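CRISPR-associated endonuclease Cas1 (Thermotoga maritima, PDB 4XTK) probably acts as a metal-dependent DNA endonuclease in CRISPR adaptive immunity, working as a homodimer that joins a Cas2 dimer in a heterotetramer. Local coordinates at residues Phe195-Ser198 against Leu199-Thr203; Leu232-Ala235 against Glu236-Pro240. All blocks are in the same frame, centred on the assembly; numbering follows the deposited sequence.

Contact 1 of 2, residues Phe195-Ser198 against Leu199-Thr203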
ATOM      1  N   PHE E 195       9.495  19.831 -17.148  1.00 44.17           N
ATOM      2  CA  PHE E 195       9.535  18.451 -17.607  1.00 45.05           C
ATOM      3  C   PHE E 195      10.550  17.634 -16.809  1.00 48.16           C
ATOM      4  O   PHE E 195      10.237  16.540 -16.339  1.00 47.41           O
ATOM      5  CB  PHE E 195       9.856  18.388 -19.097  1.00 43.44           C
ATOM      6  CG  PHE E 195       9.829  17.000 -19.651  1.00 44.04           C
ATOM      7  CD1 PHE E 195       8.625  16.345 -19.853  1.00 46.11           C
ATOM      8  CD2 PHE E 195      11.011  16.337 -19.953  1.00 47.55           C
ATOM      9  CE1 PHE E 195       8.594  15.048 -20.358  1.00 48.68           C
ATOM     10  CE2 PHE E 195      10.991  15.046 -20.462  1.00 50.84           C
ATOM     11  CZ  PHE E 195       9.780  14.400 -20.663  1.00 48.19           C
ATOM     12  N   GLY E 196      11.758  18.173 -16.656  1.00 36.88           N
ATOM     13  CA  GLY E 196      12.801  17.524 -15.882  1.00 32.99           C
ATOM     14  C   GLY E 196      12.381  17.286 -14.440  1.00 41.56           C
ATOM     15  O   GLY E 196      12.581  16.194 -13.896  1.00 42.76           O
ATOM     16  N   ASN E 197      11.793  18.307 -13.821  1.00 33.70           N
ATOM     17  CA  ASN E 197      11.313  18.185 -12.450  1.00 31.76           C
ATOM     18  C   ASN E 197      10.302  17.066 -12.292  1.00 35.80           C
ATOM     19  O   ASN E 197      10.391  16.274 -11.356  1.00 41.44           O
ATOM     20  CB  ASN E 197      10.704  19.499 -11.971  1.00 27.98           C
ATOM     21  CG  ASN E 197      11.754  20.485 -11.533  1.00 37.77           C
ATOM     22  OD1 ASN E 197      12.948  20.177 -11.541  1.00 36.74           O
ATOM     23  ND2 ASN E 197      11.324  21.678 -11.156  1.00 28.47           N
ATOM     24  N   SER E 198       9.348  16.999 -13.216  1.00 39.15           N
ATOM     25  CA  SER E 198       8.339  15.952 -13.187  1.00 39.39           C
ATOM     26  C   SER E 198       8.996  14.570 -13.230  1.00 43.79           C
ATOM     27  O   SER E 198       8.612  13.676 -12.472  1.00 51.13           O
ATOM     28  CB  SER E 198       7.353  16.112 -14.342  1.00 40.09           C
ATOM     29  OG  SER E 198       7.884  15.582 -15.543  1.00 62.08           O
ATOM     30  N   LEU E 199       9.999  14.406 -14.092  1.00 42.05           N
ATOM     31  CA  LEU E 199      10.730  13.144 -14.176  1.00 42.22           C
ATOM     32  C   LEU E 199      11.393  12.814 -12.843  1.00 46.06           C
ATOM     33  O   LEU E 199      11.351  11.673 -12.390  1.00 48.02           O
ATOM     34  CB  LEU E 199      11.786  13.190 -15.284  1.00 39.24           C
ATOM     35  CG  LEU E 199      11.251  13.223 -16.715  1.00 44.15           C
ATOM     36  CD1 LEU E 199      12.393  13.193 -17.727  1.00 40.31           C
ATOM     37  CD2 LEU E 199      10.279  12.073 -16.941  1.00 36.81           C
ATOM     38  N   LEU E 200      12.000  13.821 -12.220  1.00 44.68           N
ATOM     39  CA  LEU E 200      12.684  13.636 -10.944  1.00 41.00           C
ATOM     40  C   LEU E 200      11.688  13.215  -9.860  1.00 35.74           C
ATOM     41  O   LEU E 200      11.931  12.254  -9.129  1.00 42.71           O
ATOM     42  CB  LEU E 200      13.433  14.918 -10.540  1.00 32.22           C
ATOM     43  CG  LEU E 200      14.250  14.899  -9.245  1.00 27.49           C
ATOM     44  CD1 LEU E 200      15.122  13.659  -9.169  1.00 36.87           C
ATOM     45  CD2 LEU E 200      15.127  16.131  -9.155  1.00 33.41           C
ATOM     46  N   TYR E 201      10.566  13.927  -9.789  1.00 28.52           N
ATOM     47  CA  TYR E 201       9.487  13.609  -8.861  1.00 33.08           C
ATOM     48  C   TYR E 201       9.053  12.149  -8.968  1.00 37.61           C
ATOM     49  O   TYR E 201       8.832  11.480  -7.960  1.00 41.51           O
ATOM     50  CB  TYR E 201       8.276  14.513  -9.112  1.00 34.63           C
ATOM     51  CG  TYR E 201       8.535  15.979  -8.897  1.00 32.45           C
ATOM     52  CD1 TYR E 201       9.548  16.413  -8.044  1.00 27.11           C
ATOM     53  CD2 TYR E 201       7.766  16.936  -9.551  1.00 34.08           C
ATOM     54  CE1 TYR E 201       9.792  17.770  -7.851  1.00 30.76           C
ATOM     55  CE2 TYR E 201       7.995  18.297  -9.359  1.00 26.13           C
ATOM     56  CZ  TYR E 201       9.008  18.706  -8.510  1.00 33.27           C
ATOM     57  OH  TYR E 201       9.240  20.051  -8.325  1.00 34.41           O
ATOM     58  N   THR E 202       8.926  11.662 -10.197  1.00 38.10           N
ATOM     59  CA  THR E 202       8.503  10.289 -10.424  1.00 32.58           C
ATOM     60  C   THR E 202       9.601   9.334  -9.988  1.00 31.27           C
ATOM     61  O   THR E 202       9.333   8.253  -9.466  1.00 34.20           O
ATOM     62  CB  THR E 202       8.134  10.058 -11.907  1.00 34.94           C
ATOM     63  OG1 THR E 202       6.948  10.792 -12.208  1.00 35.26           O
ATOM     64  CG2 THR E 202       7.887   8.582 -12.204  1.00 32.85           C
ATOM     65  N   THR E 203      10.844   9.752 -10.192  1.00 36.15           N
ATOM     66  CA  THR E 203      11.981   8.915  -9.865  1.00 37.24           C
ATOM     67  C   THR E 203      12.087   8.732  -8.366  1.00 38.44           C
ATOM     68  O   THR E 203      12.208   7.603  -7.880  1.00 37.21           O
ATOM     69  CB  THR E 203      13.286   9.504 -10.399  1.00 38.47           C
ATOM     70  OG1 THR E 203      13.233   9.546 -11.830  1.00 43.27           O
ATOM     71  CG2 THR E 203      14.469   8.658  -9.960  1.00 31.45           C
TER
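Phe195, Gly196, Asn197 and Ser198 each offer their carbonyl to the amide four residues on, a regular alpha-helical run from Leu199 N to Phe195 O through Thr202 N to Ser198 O; in the straightest of these bonds Tyr201 N meets Asn197 O at 2.8 Å and 173°. Phe195 and Leu199 pair one turn apart: CG of Phe195 stands anti to the backbone N (chi1 -176°), which tilts the ring toward the next turn, where Leu199 CD1 reaches its CE2 at 3.6 Å, while Leu199 CG sits over one face toward the rim. The pair lies on the face of helix 188-208 that packs against helix 272-287, where the ring of Phe278 meets that of Phe195 nearly at right angles, within the helical part of the Cas1 fold. Asn197 and Tyr201 extend alongside each other, the amide and ring planes 40° apart. Asn197 CB lies 3.9 Å from Tyr201 CZ, and the carbonyl O of Asn197 sits 3.1 Å above the ring plane, toward the rim near CG. Tyr201 OH is hydrogen-bonded to Lys239 NZ of helix 230-252. Ser198 OG folds back to Phe195 O at 2.7 Å, giving that carbonyl a second donor besides Leu199 N.

Contact 2 of 2, residues Leu232-Ala235 against Glu236-Pro240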
ATOM      1  N   LEU E 232       8.343  15.166  -3.320  1.00 27.25           N
ATOM      2  CA  LEU E 232       8.626  16.571  -3.586  1.00 37.98           C
ATOM      3  C   LEU E 232       9.722  17.111  -2.654  1.00 49.81           C
ATOM      4  O   LEU E 232      10.630  17.815  -3.092  1.00 57.53           O
ATOM      5  CB  LEU E 232       7.358  17.401  -3.443  1.00 39.90           C
ATOM      6  CG  LEU E 232       6.179  17.010  -4.332  1.00 38.67           C
ATOM      7  CD1 LEU E 232       5.035  17.999  -4.127  1.00 40.68           C
ATOM      8  CD2 LEU E 232       6.590  16.939  -5.804  1.00 38.36           C
ATOM      9  N   ASP E 233       9.634  16.768  -1.372  1.00 48.45           N
ATOM     10  CA  ASP E 233      10.641  17.165  -0.391  1.00 50.23           C
ATOM     11  C   ASP E 233      12.055  16.725  -0.793  1.00 51.83           C
ATOM     12  O   ASP E 233      12.978  17.540  -0.883  1.00 47.73           O
ATOM     13  CB  ASP E 233      10.296  16.580   0.981  1.00 53.20           C
ATOM     14  CG  ASP E 233       9.297  17.422   1.746  1.00 59.30           C
ATOM     15  OD1 ASP E 233       8.670  18.319   1.142  1.00 69.21           O
ATOM     16  OD2 ASP E 233       9.134  17.174   2.958  1.00 57.63           O
ATOM     17  N   ILE E 234      12.215  15.428  -1.036  1.00 40.79           N
ATOM     18  CA  ILE E 234      13.525  14.866  -1.340  1.00 37.77           C
ATOM     19  C   ILE E 234      14.071  15.379  -2.683  1.00 36.64           C
ATOM     20  O   ILE E 234      15.262  15.678  -2.802  1.00 37.33           O
ATOM     21  CB  ILE E 234      13.462  13.317  -1.332  1.00 42.71           C
ATOM     22  CG1 ILE E 234      12.996  12.827   0.039  1.00 38.82           C
ATOM     23  CG2 ILE E 234      14.816  12.705  -1.645  1.00 32.81           C
ATOM     24  CD1 ILE E 234      13.927  13.225   1.176  1.00 30.30           C
ATOM     25  N   ALA E 235      13.195  15.512  -3.679  1.00 35.02           N
ATOM     26  CA  ALA E 235      13.589  16.019  -4.995  1.00 40.92           C
ATOM     27  C   ALA E 235      14.260  17.396  -4.933  1.00 37.00           C
ATOM     28  O   ALA E 235      15.034  17.750  -5.821  1.00 44.67           O
ATOM     29  CB  ALA E 235      12.384  16.080  -5.918  1.00 41.32           C
ATOM     30  N   GLU E 236      13.966  18.168  -3.891  1.00 33.69           N
ATOM     31  CA  GLU E 236      14.547  19.501  -3.753  1.00 38.96           C
ATOM     32  C   GLU E 236      16.073  19.452  -3.691  1.00 34.96           C
ATOM     33  O   GLU E 236      16.751  20.399  -4.084  1.00 38.82           O
ATOM     34  CB  GLU E 236      13.999  20.209  -2.508  1.00 40.96           C
ATOM     35  CG  GLU E 236      12.486  20.419  -2.492  1.00 51.57           C
ATOM     36  CD  GLU E 236      11.999  21.510  -3.443  1.00 57.48           C
ATOM     37  OE1 GLU E 236      12.752  21.908  -4.356  1.00 66.71           O
ATOM     38  OE2 GLU E 236      10.846  21.975  -3.270  1.00 51.47           O
ATOM     39  N   LEU E 237      16.605  18.338  -3.207  1.00 34.87           N
ATOM     40  CA  LEU E 237      18.043  18.184  -3.061  1.00 36.05           C
ATOM     41  C   LEU E 237      18.728  17.927  -4.396  1.00 39.41           C
ATOM     42  O   LEU E 237      19.887  18.290  -4.592  1.00 40.34           O
ATOM     43  CB  LEU E 237      18.364  17.035  -2.104  1.00 38.97           C
ATOM     44  CG  LEU E 237      18.354  17.297  -0.596  1.00 51.75           C
ATOM     45  CD1 LEU E 237      16.956  17.608  -0.086  1.00 46.24           C
ATOM     46  CD2 LEU E 237      18.948  16.107   0.143  1.00 55.39           C
ATOM     47  N   PHE E 238      18.029  17.226  -5.279  1.00 37.18           N
ATOM     48  CA  PHE E 238      18.649  16.729  -6.498  1.00 45.76           C
ATOM     49  C   PHE E 238      18.328  17.512  -7.767  1.00 46.64           C
ATOM     50  O   PHE E 238      18.793  17.153  -8.851  1.00 42.93           O
ATOM     51  CB  PHE E 238      18.285  15.259  -6.652  1.00 41.13           C
ATOM     52  CG  PHE E 238      18.702  14.436  -5.478  1.00 43.56           C
ATOM     53  CD1 PHE E 238      19.979  13.913  -5.411  1.00 48.01           C
ATOM     54  CD2 PHE E 238      17.840  14.235  -4.411  1.00 38.33           C
ATOM     55  CE1 PHE E 238      20.382  13.177  -4.317  1.00 46.43           C
ATOM     56  CE2 PHE E 238      18.232  13.504  -3.319  1.00 31.01           C
ATOM     57  CZ  PHE E 238      19.507  12.974  -3.268  1.00 40.98           C
ATOM     58  N   LYS E 239      17.537  18.571  -7.633  1.00 44.26           N
ATOM     59  CA  LYS E 239      17.153  19.385  -8.782  1.00 43.34           C
ATOM     60  C   LYS E 239      18.363  19.994  -9.527  1.00 48.99           C
ATOM     61  O   LYS E 239      18.394  19.984 -10.764  1.00 39.01           O
ATOM     62  CB  LYS E 239      16.174  20.487  -8.348  1.00 41.68           C
ATOM     63  CG  LYS E 239      14.719  20.040  -8.295  1.00 35.86           C
ATOM     64  CD  LYS E 239      13.794  21.111  -7.704  1.00 30.13           C
ATOM     65  CE  LYS E 239      12.330  20.699  -7.869  1.00 35.75           C
ATOM     66  NZ  LYS E 239      11.379  21.692  -7.312  1.00 46.55           N
ATOM     67  N   PRO E 240      19.352  20.540  -8.792  1.00 45.81           N
ATOM     68  CA  PRO E 240      20.527  21.025  -9.528  1.00 48.60           C
ATOM     69  C   PRO E 240      21.333  19.954 -10.278  1.00 51.04           C
ATOM     70  O   PRO E 240      21.610  20.138 -11.464  1.00 67.05           O
ATOM     71  CB  PRO E 240      21.390  21.652  -8.427  1.00 46.43           C
ATOM     72  CG  PRO E 240      20.433  22.017  -7.364  1.00 39.38           C
ATOM     73  CD  PRO E 240      19.392  20.949  -7.377  1.00 35.18           C
TER
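Ile234 and Phe238 leave the helix on the same side, one turn apart, and run alongside each other, with Ile234 CG2 3.9 Å from Phe238 CE2. The ring of Phe238 turns an edge to the backbone, so that Ile234 O lies near the ring plane, 3.4 Å from CD2. On this side both residues pack against helix 301-316, Ile234 on Leu309 and Phe238 on Leu304 and Ile305. Another side of the helix is polar. Glu236 CG, set beside its own backbone N by chi1 (-60°), comes within 3.3 Å of Leu232 O; the bend at chi2 then turns the carboxylate toward Lys239, which stays extended beyond CG and passes Ala235 O at 3.4 Å from its CG. Their ends meet in a salt bridge, NZ of Lys239 to OE1 of Glu236 at 3.3 Å, weak as a hydrogen bond; OE1 also pairs with Arg159 and NZ with Tyr201 OH. Beneath the side chains the backbone departs from regular alpha geometry: Glu236 N, Leu237 N and Phe238 N bond the carbonyls three residues back from well above their planes, and four-back bonds at Glu236 and Lys239 are weak, with a kink at Leu237 and Pro240. Asp233 is hydrogen-bonded through OD1 to His221. Glu236 and His221 probably bind manganese together with Glu155, as in related Cas1 proteins, so this buried turn of helix 230-252 carries part of the probable metal site of the Cas1 nuclease.

Contacts 1 and 2 each occupy a single helix, 188-208 and 230-252, which follow one another along the chain, and both belong to the helical part of Cas1. Their centres are 10 Å apart and the two turns touch directly: Tyr201 CD1 rests 3.6 Å from Ala235 CB, Asn197 ND2 packs on Lys239 CE, and Leu200 CD2 approaches Ala235 O. The segment between the helices brings in His221; contact 1 places Tyr201 about 6 Å, side chain to side chain, from Glu236 and His221, while contact 2 holds a proposed ligand of the same probable manganese site. Lys239 links the two, though its salt-bridge bond to Glu236 is weak.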